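Local coordinates for phage-like element PBSX protein XepA (Bacillus subtilis, PDB 6IA5), which is of unknown function, belongs to a prophage lytic cassette yet does not seem to take part in host cell lysis, and assembles as a pentamer, at residues Gln59-Ala64 with Val112-Arg117; His181-Ser186 with Thr270-Gly275; Trp217-Ser222 with Phe256-Met261; Gly230-Asp235 with Glu247-Asp252. All blocks are in the same frame, centred on the assembly; numbering follows the deposited sequence.

Contact 1 (Gln59-Ala64 with Val112-Arg117); sequences QDRLGA and VYLSKR. With GOL (glycerol), chain B; ACT (acetate ion), chain C.
Asp60 and Arg117 meet in a two-pronged salt bridge. Arg117 comes side-on, giving NE to Asp60 OD1 at 3.0 Å and NH2 to Asp60 OD2 at 2.9 Å. Its chain is stretched out, with CG anti to the backbone N (chi1 180°), which brings the guanidinium round to Asp60 although CB itself points away. The two flat groups are not coplanar: their planes stand 45° apart, and NE reaches OD1 from above the carboxylate. From the opposite face the same OD1 takes the N-H of Leu62, closing an Asx turn where strand 53-60 ends.

Backbone carbonyls take up the second arginine. Arg61 N donates to Arg117 O at 2.9 Å, while its side chain, bent at chi3 (64°), swings NH1 to Lys116 O at 3.1 Å. Arg61 NH1 also donates to O3 of a glycerol, probably from the crystallisation liquor, at 2.7 Å. Arg61 NE is held by Ile67 O.

Apolar contacts cover one face of each guanidinium. Leu62 CD1 lies 3.6 Å from Arg117 NE, and Leu114 CB lies 3.6 Å from Arg61 NE. A neighbouring subunit adds Tyr75 to Arg117 through a cation-pi contact.

The loops leaving strands 53-60 and 107-113, one from each four-stranded sheet of the N-terminal domain, are thus joined by two buried arginines, one paired with a carboxylate and the other drawing on carbonyl oxygens, where partial burial would probably strengthen the ion pair.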
loop_
_atom_site.group_PDB
_atom_site.type_symbol
_atom_site.label_atom_id
_atom_site.label_comp_id
_atom_site.label_asym_id
_atom_site.label_seq_id
_atom_site.Cartn_x
_atom_site.Cartn_y
_atom_site.Cartn_z
ATOM N N GLN E 59 35.026 9.274 14.199
ATOM C CA GLN E 59 34.443 10.467 13.598
ATOM C C GLN E 59 33.238 10.874 14.440
ATOM O O GLN E 59 32.319 10.085 14.622
ATOM C CB GLN E 59 33.978 10.140 12.174
ATOM C CG GLN E 59 35.054 9.529 11.283
ATOM C CD GLN E 59 36.073 10.562 10.883
ATOM O OE1 GLN E 59 35.791 11.471 10.103
ATOM N NE2 GLN E 59 37.286 10.423 11.394
ATOM N N ASP E 60 33.258 12.096 14.968
ATOM C CA ASP E 60 32.167 12.606 15.781
ATOM C C ASP E 60 31.010 12.992 14.854
ATOM O O ASP E 60 31.218 13.760 13.908
ATOM C CB ASP E 60 32.649 13.808 16.593
ATOM C CG ASP E 60 31.703 14.265 17.699
ATOM O OD1 ASP E 60 30.558 13.766 17.789
ATOM O OD2 ASP E 60 32.133 15.119 18.488
ATOM N N ARG E 61 29.804 12.455 15.111
ATOM C CA ARG E 61 28.640 12.800 14.296
ATOM C C ARG E 61 28.145 14.214 14.604
ATOM O O ARG E 61 27.477 14.821 13.773
ATOM C CB ARG E 61 27.454 11.884 14.608
ATOM C CG ARG E 61 27.656 10.446 14.150
ATOM C CD ARG E 61 26.601 9.559 14.776
ATOM N NE ARG E 61 25.333 10.001 14.257
ATOM C CZ ARG E 61 24.153 9.773 14.799
ATOM N NH1 ARG E 61 24.037 8.972 15.840
ATOM N NH2 ARG E 61 23.088 10.355 14.280
ATOM N N LEU E 62 28.439 14.719 15.805
ATOM C CA LEU E 62 27.912 15.983 16.285
ATOM C C LEU E 62 28.766 17.123 15.746
ATOM O O LEU E 62 29.987 17.128 15.895
ATOM C CB LEU E 62 27.915 15.990 17.817
ATOM C CG LEU E 62 27.130 14.862 18.488
ATOM C CD1 LEU E 62 27.073 15.070 20.003
ATOM C CD2 LEU E 62 25.717 14.762 17.914
ATOM N N GLY E 63 28.107 18.091 15.114
ATOM C CA GLY E 63 28.800 19.198 14.487
ATOM C C GLY E 63 27.781 20.050 13.748
ATOM O O GLY E 63 26.580 19.802 13.873
ATOM N N ALA E 64 28.278 20.987 12.941
ATOM C CA ALA E 64 27.437 21.839 12.111
ATOM C C ALA E 64 26.597 20.991 11.152
ATOM O O ALA E 64 25.454 21.322 10.862
ATOM C CB ALA E 64 28.289 22.835 11.347
ATOM N N VAL E 112 24.369 2.698 6.400
ATOM C CA VAL E 112 24.199 2.344 7.793
ATOM C C VAL E 112 23.747 3.595 8.539
ATOM O O VAL E 112 24.436 4.614 8.497
ATOM C CB VAL E 112 25.520 1.796 8.366
ATOM C CG1 VAL E 112 25.489 1.688 9.893
ATOM C CG2 VAL E 112 25.897 0.472 7.715
ATOM N N TYR E 113 22.576 3.510 9.183
ATOM C CA TYR E 113 22.016 4.621 9.939
ATOM C C TYR E 113 22.599 4.540 11.344
ATOM O O TYR E 113 22.505 3.494 11.984
ATOM C CB TYR E 113 20.483 4.600 9.892
ATOM C CG TYR E 113 19.955 5.018 8.541
ATOM C CD1 TYR E 113 20.014 4.150 7.455
ATOM C CD2 TYR E 113 19.485 6.309 8.322
ATOM C CE1 TYR E 113 19.565 4.530 6.190
ATOM C CE2 TYR E 113 19.033 6.705 7.066
ATOM C CZ TYR E 113 19.067 5.811 6.007
ATOM O OH TYR E 113 18.643 6.203 4.775
ATOM N N LEU E 114 23.212 5.644 11.795
ATOM C CA LEU E 114 24.054 5.621 12.977
ATOM C C LEU E 114 23.219 5.933 14.217
ATOM O O LEU E 114 22.210 6.644 14.128
ATOM C CB LEU E 114 25.148 6.670 12.777
ATOM C CG LEU E 114 26.097 6.376 11.612
ATOM C CD1 LEU E 114 26.989 7.580 11.362
ATOM C CD2 LEU E 114 26.928 5.108 11.887
ATOM N N SER E 115 23.679 5.444 15.377
ATOM C CA SER E 115 22.993 5.780 16.622
ATOM C C SER E 115 23.933 6.285 17.715
ATOM O O SER E 115 23.540 7.163 18.471
ATOM C CB SER E 115 22.094 4.681 17.111
ATOM O OG SER E 115 22.685 3.436 16.843
ATOM N N LYS E 116 25.172 5.776 17.780
ATOM C CA LYS E 116 26.088 6.239 18.810
ATOM C C LYS E 116 26.769 7.510 18.316
ATOM O O LYS E 116 26.602 7.895 17.164
ATOM C CB LYS E 116 27.105 5.140 19.128
ATOM C CG LYS E 116 26.470 3.805 19.474
ATOM C CD LYS E 116 27.432 2.814 20.051
ATOM C CE LYS E 116 26.692 1.546 20.438
ATOM N NZ LYS E 116 27.632 0.503 20.914
ATOM N N ARG E 117 27.597 8.114 19.171
ATOM C CA ARG E 117 28.164 9.413 18.866
ATOM C C ARG E 117 29.232 9.354 17.762
ATOM O O ARG E 117 29.325 10.276 16.954
ATOM C CB ARG E 117 28.665 10.078 20.146
ATOM C CG ARG E 117 29.272 11.445 19.882
ATOM C CD ARG E 117 29.492 12.198 21.173
ATOM N NE ARG E 117 30.209 13.398 20.790
ATOM C CZ ARG E 117 30.566 14.359 21.632
ATOM N NH1 ARG E 117 30.324 14.240 22.922
ATOM N NH2 ARG E 117 31.181 15.434 21.178
HETATM C C1 GOL B . 18.390 10.445 14.909
HETATM O O1 GOL B . 17.413 9.407 14.762
HETATM C C2 GOL B . 19.773 9.993 14.482
HETATM O O2 GOL B . 20.346 10.731 13.323
HETATM C C3 GOL B . 20.486 10.140 15.809
HETATM O O3 GOL B . 21.356 9.063 16.133
HETATM C C ACT C . 30.135 1.920 23.571
HETATM O O ACT C . 30.960 2.807 23.915
HETATM O OXT ACT C . 29.118 2.251 22.951
HETATM C CH3 ACT C . 30.287 0.442 23.881
#

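Contact 2 (His181-Ser186 with Thr270-Gly275); sequences HENAES and TLSVKG
Lys274 reaches across to Glu182 on the neighbouring strand. From CB, which meets nothing of segment 181-186, the chain leads to CG, 4.0 Å from His181 O, and its extended course then brings CE to 3.4 Å from Glu182 OE2. At the tip NZ closes a salt bridge to that same OE2 at 2.7 Å, arriving from above the carboxylate plane. Glu182 meets it with CG anti to the backbone N (chi1 178°), its own chain crossing the lysine at a slant. Val221 of a neighbouring subunit packs against Lys274 as well.

Beneath this ion pair the backbones run antiparallel. His181 and Val273 form a hydrogen-bonded pair, as do Ala184 and Leu271, but the register slips by one residue between them. Asn183 and Ala184 both face Leu271, a G1 beta bulge, with Asn183 in a left-handed conformation (phi 55°, psi 44°). Ala184 N bonds Leu271 O at 2.8 Å, whereas Asn183 N goes to Ser272 OG at 3.0 Å. The serine hydroxyl therefore takes up the backbone N-H that the bulge turns aside, and a water 2.7 Å from Ser272 OG bridges weakly to Asn183 OD1.

On the face shared by Leu271 and Val273, the His181 ring lies alongside Val273, CD2 to CG2 4.0 Å, and Ile263 of strand 258-267 packs on the histidine. At the loop end, Glu185 CG rests against Thr270 CG2.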
loop_
_atom_site.group_PDB
_atom_site.type_symbol
_atom_site.label_atom_id
_atom_site.label_comp_id
_atom_site.label_asym_id
_atom_site.label_seq_id
_atom_site.Cartn_x
_atom_site.Cartn_y
_atom_site.Cartn_z
ATOM N N HIS E 181 -21.906 -18.837 32.958
ATOM C CA HIS E 181 -21.978 -19.137 34.376
ATOM C C HIS E 181 -20.643 -19.745 34.793
ATOM O O HIS E 181 -20.048 -20.542 34.062
ATOM C CB HIS E 181 -23.054 -20.186 34.684
ATOM C CG HIS E 181 -24.453 -19.763 34.390
ATOM N ND1 HIS E 181 -25.230 -19.072 35.298
ATOM C CD2 HIS E 181 -25.225 -19.935 33.296
ATOM C CE1 HIS E 181 -26.421 -18.838 34.793
ATOM N NE2 HIS E 181 -26.444 -19.366 33.555
ATOM N N GLU E 182 -20.187 -19.385 35.996
ATOM C CA GLU E 182 -19.039 -20.037 36.598
ATOM C C GLU E 182 -19.387 -20.440 38.026
ATOM O O GLU E 182 -19.624 -19.581 38.869
ATOM C CB GLU E 182 -17.876 -19.055 36.603
ATOM C CG GLU E 182 -16.629 -19.597 37.255
ATOM C CD GLU E 182 -15.401 -18.865 36.769
ATOM O OE1 GLU E 182 -15.258 -17.644 37.010
ATOM O OE2 GLU E 182 -14.633 -19.522 36.080
ATOM N N ASN E 183 -19.453 -21.749 38.272
ATOM C CA ASN E 183 -19.731 -22.275 39.600
ATOM C C ASN E 183 -21.037 -21.706 40.154
ATOM O O ASN E 183 -21.107 -21.331 41.323
ATOM C CB ASN E 183 -18.563 -22.019 40.550
ATOM C CG ASN E 183 -17.297 -22.689 40.081
ATOM O OD1 ASN E 183 -17.324 -23.838 39.658
ATOM N ND2 ASN E 183 -16.197 -21.959 40.132
ATOM N N ALA E 184 -22.075 -21.650 39.315
ATOM C CA ALA E 184 -23.367 -21.145 39.748
ATOM C C ALA E 184 -23.944 -22.079 40.809
ATOM O O ALA E 184 -23.830 -23.299 40.686
ATOM C CB ALA E 184 -24.291 -21.016 38.567
ATOM N N GLU E 185 -24.566 -21.482 41.834
ATOM C CA GLU E 185 -25.125 -22.230 42.950
ATOM C C GLU E 185 -26.644 -22.196 42.885
ATOM O O GLU E 185 -27.309 -23.034 43.494
ATOM C CB GLU E 185 -24.717 -21.612 44.285
ATOM C CG GLU E 185 -23.235 -21.708 44.569
ATOM C CD GLU E 185 -22.886 -21.025 45.879
ATOM O OE1 GLU E 185 -23.707 -21.118 46.814
ATOM O OE2 GLU E 185 -21.814 -20.384 45.954
ATOM N N SER E 186 -27.188 -21.228 42.141
ATOM C CA SER E 186 -28.629 -21.086 42.044
ATOM C C SER E 186 -29.042 -20.621 40.651
ATOM O O SER E 186 -28.219 -20.151 39.870
ATOM C CB SER E 186 -29.133 -20.150 43.104
ATOM O OG SER E 186 -30.547 -20.182 43.142
ATOM N N THR E 270 -22.572 -27.177 42.060
ATOM C CA THR E 270 -22.507 -25.987 41.229
ATOM C C THR E 270 -22.355 -26.394 39.756
ATOM O O THR E 270 -22.087 -27.561 39.431
ATOM C CB THR E 270 -21.389 -25.055 41.707
ATOM O OG1 THR E 270 -20.202 -25.831 41.573
ATOM C CG2 THR E 270 -21.553 -24.587 43.140
ATOM N N LEU E 271 -22.523 -25.409 38.871
ATOM C CA LEU E 271 -22.478 -25.652 37.435
ATOM C C LEU E 271 -21.793 -24.478 36.746
ATOM O O LEU E 271 -22.090 -23.329 37.047
ATOM C CB LEU E 271 -23.902 -25.871 36.908
ATOM C CG LEU E 271 -24.007 -26.518 35.523
ATOM C CD1 LEU E 271 -23.664 -28.003 35.593
ATOM C CD2 LEU E 271 -25.401 -26.347 34.941
ATOM N N SER E 272 -20.857 -24.796 35.857
ATOM C CA SER E 272 -20.270 -23.812 34.965
ATOM C C SER E 272 -20.824 -24.025 33.555
ATOM O O SER E 272 -21.071 -25.156 33.142
ATOM C CB SER E 272 -18.766 -23.914 34.969
ATOM O OG SER E 272 -18.238 -23.585 36.250
ATOM N N VAL E 273 -21.019 -22.921 32.834
ATOM C CA VAL E 273 -21.459 -22.935 31.449
ATOM C C VAL E 273 -20.604 -21.929 30.689
ATOM O O VAL E 273 -20.692 -20.726 30.929
ATOM C CB VAL E 273 -22.960 -22.616 31.309
ATOM C CG1 VAL E 273 -23.383 -22.736 29.844
ATOM C CG2 VAL E 273 -23.834 -23.517 32.185
ATOM N N LYS E 274 -19.759 -22.445 29.799
ATOM C CA LYS E 274 -18.805 -21.603 29.100
ATOM C C LYS E 274 -18.724 -22.072 27.659
ATOM O O LYS E 274 -18.913 -23.259 27.392
ATOM C CB LYS E 274 -17.415 -21.731 29.733
ATOM C CG LYS E 274 -17.372 -21.324 31.195
ATOM C CD LYS E 274 -15.975 -21.178 31.732
ATOM C CE LYS E 274 -15.983 -20.862 33.216
ATOM N NZ LYS E 274 -14.594 -20.888 33.734
ATOM N N GLY E 275 -18.395 -21.146 26.752
ATOM C CA GLY E 275 -18.321 -21.523 25.351
ATOM C C GLY E 275 -17.258 -20.770 24.565
ATOM O O GLY E 275 -16.592 -19.880 25.094
HETATM O O HOH W 1 -18.234 -26.145 37.235
#

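Contact 3 (Trp217-Ser222 with Phe256-Met261); sequences WGKSVS and FKEIIM
Strands 217-219 and 258-261 run antiparallel with their axes 154° apart, pairing Trp217 with Ile260 and Lys219 with Glu258 through hydrogen bonds, and Gly218 with Ile259 between them. The ladder ends in a classic beta bulge: Lys257 and Glu258 both face Lys219, whose carbonyl O accepts Lys257 N at 2.8 Å and Glu258 N at 3.3 Å.

Gly218 CA lies against the Phe256 ring at a slant, 3.7 Å from Phe256 CD1, while Lys219 O lies at the edge of the same ring. Ile259 CD1 also approaches the glycine, 4.0 Å from Gly218 CA.

The other face carries Trp217, Lys219, Glu258 and Ile260. Trp217 and Ile260 touch through their CB atoms, and the indole NE1 turns to Glu262. Lys219 runs out extended beyond CG, chi2 179°, laying CE 3.6 Å from Ile260 CD1. Its NZ is too far from Glu258 OE1 for a salt bridge, but a water 3.0 Å from Lys219 NZ links it to Glu258 OE1. At the bulge Lys257, bent at chi2, chi3 and chi4, curls toward Val221; its NZ passes 3.5 Å from Val221 CG2 and forms a salt bridge with Asp177 of a neighbouring subunit.

Strand 225-232 flanks 211-219 on its other edge, bringing Leu226 onto Ser220 and Ile228 onto Phe256, while Leu193 and Val195 hydrogen-bond to segment 256-261 and Leu202 of the neighbouring subunit covers Phe256.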
loop_
_atom_site.group_PDB
_atom_site.type_symbol
_atom_site.label_atom_id
_atom_site.label_comp_id
_atom_site.label_asym_id
_atom_site.label_seq_id
_atom_site.Cartn_x
_atom_site.Cartn_y
_atom_site.Cartn_z
ATOM N N TRP E 217 -31.156 -19.911 24.897
ATOM C CA TRP E 217 -31.910 -18.749 24.451
ATOM C C TRP E 217 -31.054 -17.901 23.523
ATOM O O TRP E 217 -29.853 -17.778 23.729
ATOM C CB TRP E 217 -32.299 -17.855 25.633
ATOM C CG TRP E 217 -33.202 -18.409 26.690
ATOM C CD1 TRP E 217 -32.844 -18.736 27.967
ATOM C CD2 TRP E 217 -34.630 -18.579 26.623
ATOM N NE1 TRP E 217 -33.944 -19.116 28.689
ATOM C CE2 TRP E 217 -35.057 -19.020 27.899
ATOM C CE3 TRP E 217 -35.593 -18.398 25.622
ATOM C CZ2 TRP E 217 -36.395 -19.298 28.190
ATOM C CZ3 TRP E 217 -36.917 -18.671 25.906
ATOM C CH2 TRP E 217 -37.310 -19.121 27.172
ATOM N N GLY E 218 -31.711 -17.275 22.543
ATOM C CA GLY E 218 -31.134 -16.167 21.804
ATOM C C GLY E 218 -31.991 -14.914 21.987
ATOM O O GLY E 218 -33.166 -15.010 22.341
ATOM N N LYS E 219 -31.387 -13.742 21.782
ATOM C CA LYS E 219 -32.176 -12.526 21.646
ATOM C C LYS E 219 -31.914 -11.927 20.276
ATOM O O LYS E 219 -30.773 -11.904 19.819
ATOM C CB LYS E 219 -31.828 -11.497 22.727
ATOM C CG LYS E 219 -32.288 -11.875 24.121
ATOM C CD LYS E 219 -31.886 -10.838 25.143
ATOM C CE LYS E 219 -32.546 -11.039 26.487
ATOM N NZ LYS E 219 -32.066 -9.979 27.406
ATOM N N SER E 220 -32.995 -11.486 19.643
ATOM C CA SER E 220 -32.936 -10.780 18.372
ATOM C C SER E 220 -33.288 -9.312 18.628
ATOM O O SER E 220 -32.902 -8.755 19.648
ATOM C CB SER E 220 -33.851 -11.436 17.362
ATOM O OG SER E 220 -33.716 -10.849 16.072
ATOM N N VAL E 221 -34.073 -8.707 17.730
ATOM C CA VAL E 221 -34.266 -7.266 17.721
ATOM C C VAL E 221 -35.142 -6.820 18.894
ATOM O O VAL E 221 -34.887 -5.773 19.466
ATOM C CB VAL E 221 -34.796 -6.774 16.360
ATOM C CG1 VAL E 221 -35.076 -5.273 16.388
ATOM C CG2 VAL E 221 -33.811 -7.114 15.242
ATOM N N SER E 222 -36.146 -7.615 19.279
ATOM C CA SER E 222 -37.095 -7.170 20.289
ATOM C C SER E 222 -36.469 -7.143 21.681
ATOM O O SER E 222 -36.958 -6.438 22.558
ATOM C CB SER E 222 -38.337 -8.003 20.298
ATOM O OG SER E 222 -38.140 -9.180 21.063
ATOM N N PHE E 256 -28.453 -13.646 15.474
ATOM C CA PHE E 256 -28.845 -13.278 16.831
ATOM C C PHE E 256 -27.981 -12.121 17.333
ATOM O O PHE E 256 -26.855 -11.956 16.883
ATOM C CB PHE E 256 -28.736 -14.473 17.792
ATOM C CG PHE E 256 -29.858 -15.466 17.657
ATOM C CD1 PHE E 256 -31.099 -15.220 18.233
ATOM C CD2 PHE E 256 -29.692 -16.622 16.908
ATOM C CE1 PHE E 256 -32.139 -16.126 18.091
ATOM C CE2 PHE E 256 -30.748 -17.506 16.737
ATOM C CZ PHE E 256 -31.965 -17.270 17.343
ATOM N N LYS E 257 -28.502 -11.377 18.311
ATOM C CA LYS E 257 -27.750 -10.309 18.946
ATOM C C LYS E 257 -27.043 -10.848 20.189
ATOM O O LYS E 257 -25.900 -10.493 20.453
ATOM C CB LYS E 257 -28.683 -9.144 19.310
ATOM C CG LYS E 257 -29.342 -8.420 18.146
ATOM C CD LYS E 257 -28.508 -7.264 17.610
ATOM C CE LYS E 257 -29.297 -6.082 17.088
ATOM N NZ LYS E 257 -30.582 -6.538 16.516
ATOM N N GLU E 258 -27.726 -11.708 20.952
ATOM C CA GLU E 258 -27.143 -12.248 22.169
ATOM C C GLU E 258 -27.562 -13.701 22.354
ATOM O O GLU E 258 -28.629 -14.105 21.880
ATOM C CB GLU E 258 -27.642 -11.493 23.402
ATOM C CG GLU E 258 -27.294 -10.022 23.374
ATOM C CD GLU E 258 -27.764 -9.272 24.602
ATOM O OE1 GLU E 258 -28.979 -9.023 24.720
ATOM O OE2 GLU E 258 -26.915 -8.973 25.444
ATOM N N ILE E 259 -26.742 -14.440 23.106
ATOM C CA ILE E 259 -27.048 -15.823 23.456
ATOM C C ILE E 259 -27.011 -15.942 24.975
ATOM O O ILE E 259 -26.083 -15.460 25.625
ATOM C CB ILE E 259 -26.061 -16.804 22.775
ATOM C CG1 ILE E 259 -26.070 -16.690 21.244
ATOM C CG2 ILE E 259 -26.304 -18.235 23.257
ATOM C CD1 ILE E 259 -27.409 -16.960 20.595
ATOM N N ILE E 260 -28.038 -16.579 25.529
ATOM C CA ILE E 260 -28.125 -16.759 26.967
ATOM C C ILE E 260 -28.310 -18.254 27.234
ATOM O O ILE E 260 -29.124 -18.917 26.584
ATOM C CB ILE E 260 -29.293 -15.925 27.524
ATOM C CG1 ILE E 260 -29.001 -14.422 27.408
ATOM C CG2 ILE E 260 -29.595 -16.323 28.954
ATOM C CD1 ILE E 260 -30.208 -13.530 27.632
ATOM N N MET E 261 -27.541 -18.764 28.200
ATOM C CA MET E 261 -27.666 -20.138 28.653
ATOM C C MET E 261 -28.163 -20.098 30.090
ATOM O O MET E 261 -27.365 -19.966 31.015
ATOM C CB MET E 261 -26.290 -20.812 28.605
ATOM C CG MET E 261 -25.726 -20.882 27.182
ATOM S SD MET E 261 -26.557 -22.231 26.318
ATOM C CE MET E 261 -26.926 -21.458 24.738
HETATM O O HOH W 2 -29.162 -9.645 27.914
#

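Contact 4 (Gly230-Asp235 with Glu247-Asp252); sequences GVKTDD and EAWAFD
Lys232 lies over the indole of Trp249, and this is where the contact is tight. Its CB stands 3.7 Å from the centroid of the six-membered ring, only 6° off the normal, a CH-pi contact, and CD follows at 3.6 Å from Trp249 CZ2. Setting CG anti to the backbone N (chi1 -174°) carries the lysine chain along the ring toward Glu247. The indole is held in its own plane by a bond from Trp249 NE1 to Glu247 OE2 at 2.8 Å, and that oxygen also bonds Thr242. Gly230 O meets the ring edge, while Gly230 CA sits over the face of Phe251, 3.9 Å from its centroid.

Beneath them the backbones form an antiparallel ladder joining strands 225-232 and 247-252 of the large C-terminal sheet, with Val231 and Ala250 a hydrogen-bonded pair and Lys232 and Trp249 a non-hydrogen-bonded one. Just past the strand, Thr233 N still reaches Ala248 O at 3.0 Å.

The opposite face is looser: exposed Val231 offers only its CB, 4.1 Å from Ala250 O. Toward the turn, charge and water take over. Lys232 NZ is held by Asp234 OD1 at 2.6 Å, on its syn lone pair, and by Asp235 OD2, a small salt-bridge network within the turn. A water joins Ala248 N to Thr233 OG1, whose hydroxyl also bonds Pro227 O of a neighbouring subunit.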
loop_
_atom_site.group_PDB
_atom_site.type_symbol
_atom_site.label_atom_id
_atom_site.label_comp_id
_atom_site.label_asym_id
_atom_site.label_seq_id
_atom_site.Cartn_x
_atom_site.Cartn_y
_atom_site.Cartn_z
ATOM N N GLY E 230 -29.596 -26.591 20.010
ATOM C CA GLY E 230 -28.196 -26.939 19.856
ATOM C C GLY E 230 -28.071 -28.421 19.496
ATOM O O GLY E 230 -29.042 -29.172 19.632
ATOM N N VAL E 231 -26.873 -28.816 19.052
ATOM C CA VAL E 231 -26.596 -30.198 18.710
ATOM C C VAL E 231 -25.482 -30.709 19.622
ATOM O O VAL E 231 -24.374 -30.165 19.616
ATOM C CB VAL E 231 -26.213 -30.316 17.217
ATOM C CG1 VAL E 231 -25.874 -31.762 16.848
ATOM C CG2 VAL E 231 -27.355 -29.841 16.320
ATOM N N LYS E 232 -25.776 -31.758 20.399
ATOM C CA LYS E 232 -24.824 -32.308 21.357
ATOM C C LYS E 232 -23.719 -33.064 20.615
ATOM O O LYS E 232 -24.006 -33.798 19.674
ATOM C CB LYS E 232 -25.562 -33.213 22.354
ATOM C CG LYS E 232 -24.709 -33.732 23.497
ATOM C CD LYS E 232 -25.461 -33.911 24.770
ATOM C CE LYS E 232 -26.388 -35.091 24.812
ATOM N NZ LYS E 232 -25.600 -36.340 24.839
ATOM N N THR E 233 -22.448 -32.894 21.046
ATOM C CA THR E 233 -21.343 -33.419 20.249
ATOM C C THR E 233 -21.308 -34.955 20.261
ATOM O O THR E 233 -20.925 -35.563 19.276
ATOM C CB THR E 233 -19.983 -32.820 20.636
ATOM O OG1 THR E 233 -19.623 -33.338 21.918
ATOM C CG2 THR E 233 -19.944 -31.301 20.629
ATOM N N ASP E 234 -21.673 -35.589 21.385
ATOM C CA ASP E 234 -21.421 -37.025 21.514
ATOM C C ASP E 234 -22.403 -37.864 20.699
ATOM O O ASP E 234 -22.002 -38.907 20.202
ATOM C CB ASP E 234 -21.326 -37.527 22.957
ATOM C CG ASP E 234 -22.517 -37.181 23.826
ATOM O OD1 ASP E 234 -23.542 -36.739 23.270
ATOM O OD2 ASP E 234 -22.380 -37.243 25.080
ATOM N N ASP E 235 -23.659 -37.404 20.534
ATOM C CA ASP E 235 -24.678 -38.245 19.933
ATOM C C ASP E 235 -25.562 -37.479 18.956
ATOM O O ASP E 235 -26.542 -38.047 18.479
ATOM C CB ASP E 235 -25.530 -38.923 21.017
ATOM C CG ASP E 235 -26.294 -37.947 21.892
ATOM O OD1 ASP E 235 -26.353 -36.750 21.532
ATOM O OD2 ASP E 235 -26.815 -38.378 22.941
ATOM N N GLU E 247 -21.027 -32.226 28.923
ATOM C CA GLU E 247 -21.452 -32.310 27.539
ATOM C C GLU E 247 -21.252 -30.949 26.880
ATOM O O GLU E 247 -21.094 -29.943 27.563
ATOM C CB GLU E 247 -22.884 -32.836 27.443
ATOM C CG GLU E 247 -23.876 -31.993 28.189
ATOM C CD GLU E 247 -25.326 -32.459 28.247
ATOM O OE1 GLU E 247 -25.596 -33.681 28.248
ATOM O OE2 GLU E 247 -26.191 -31.586 28.295
ATOM N N ALA E 248 -21.226 -30.949 25.545
ATOM C CA ALA E 248 -21.051 -29.725 24.788
ATOM C C ALA E 248 -22.100 -29.683 23.676
ATOM O O ALA E 248 -22.407 -30.708 23.071
ATOM C CB ALA E 248 -19.653 -29.645 24.226
ATOM N N TRP E 249 -22.584 -28.474 23.395
ATOM C CA TRP E 249 -23.677 -28.228 22.473
ATOM C C TRP E 249 -23.213 -27.202 21.447
ATOM O O TRP E 249 -22.679 -26.166 21.832
ATOM C CB TRP E 249 -24.887 -27.717 23.252
ATOM C CG TRP E 249 -25.498 -28.735 24.169
ATOM C CD1 TRP E 249 -25.141 -29.031 25.463
ATOM C CD2 TRP E 249 -26.605 -29.597 23.843
ATOM N NE1 TRP E 249 -25.957 -30.018 25.959
ATOM C CE2 TRP E 249 -26.866 -30.382 24.991
ATOM C CE3 TRP E 249 -27.402 -29.767 22.701
ATOM C CZ2 TRP E 249 -27.905 -31.314 25.023
ATOM C CZ3 TRP E 249 -28.417 -30.696 22.733
ATOM C CH2 TRP E 249 -28.664 -31.458 23.885
ATOM N N ALA E 250 -23.452 -27.496 20.162
ATOM C CA ALA E 250 -23.074 -26.636 19.056
ATOM C C ALA E 250 -24.295 -25.864 18.568
ATOM O O ALA E 250 -25.349 -26.461 18.357
ATOM C CB ALA E 250 -22.453 -27.464 17.947
ATOM N N PHE E 251 -24.133 -24.542 18.367
ATOM C CA PHE E 251 -25.233 -23.690 17.926
ATOM C C PHE E 251 -24.817 -22.873 16.709
ATOM O O PHE E 251 -23.687 -22.394 16.622
ATOM C CB PHE E 251 -25.613 -22.671 19.004
ATOM C CG PHE E 251 -26.070 -23.277 20.303
ATOM C CD1 PHE E 251 -25.159 -23.682 21.268
ATOM C CD2 PHE E 251 -27.426 -23.463 20.545
ATOM C CE1 PHE E 251 -25.593 -24.246 22.460
ATOM C CE2 PHE E 251 -27.859 -24.039 21.730
ATOM C CZ PHE E 251 -26.945 -24.419 22.684
ATOM N N ASP E 252 -25.767 -22.701 15.795
ATOM C CA ASP E 252 -25.675 -21.735 14.718
ATOM C C ASP E 252 -26.291 -20.435 15.225
ATOM O O ASP E 252 -27.489 -20.393 15.493
ATOM C CB ASP E 252 -26.401 -22.254 13.472
ATOM C CG ASP E 252 -26.536 -21.245 12.331
ATOM O OD1 ASP E 252 -25.846 -20.177 12.363
ATOM O OD2 ASP E 252 -27.317 -21.538 11.397
HETATM O O HOH W 3 -21.240 -33.768 24.289
#

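From the N terminus, contact 1 closes first, tying the exits of strands 53-60 and 107-113 in the N-terminal domain. It is complete before the others open and lies about 63 to 66 Å from them, centre to centre, across the chain's middle. The remaining three nest in the C-terminal sheet. Contact 2 opens at 181 and closes last, at 275; contact 3 lies inside its loop, and contact 4, the shortest closure, inside that of contact 3. Contacts 2 and 3 meet where Met261 O approaches His181 NE2, and contacts 3 and 4 where Met261 CE packs on Phe251 CZ. Contacts 1 and 3 both reach the same neighbouring subunit; contacts 2 and 4 share another.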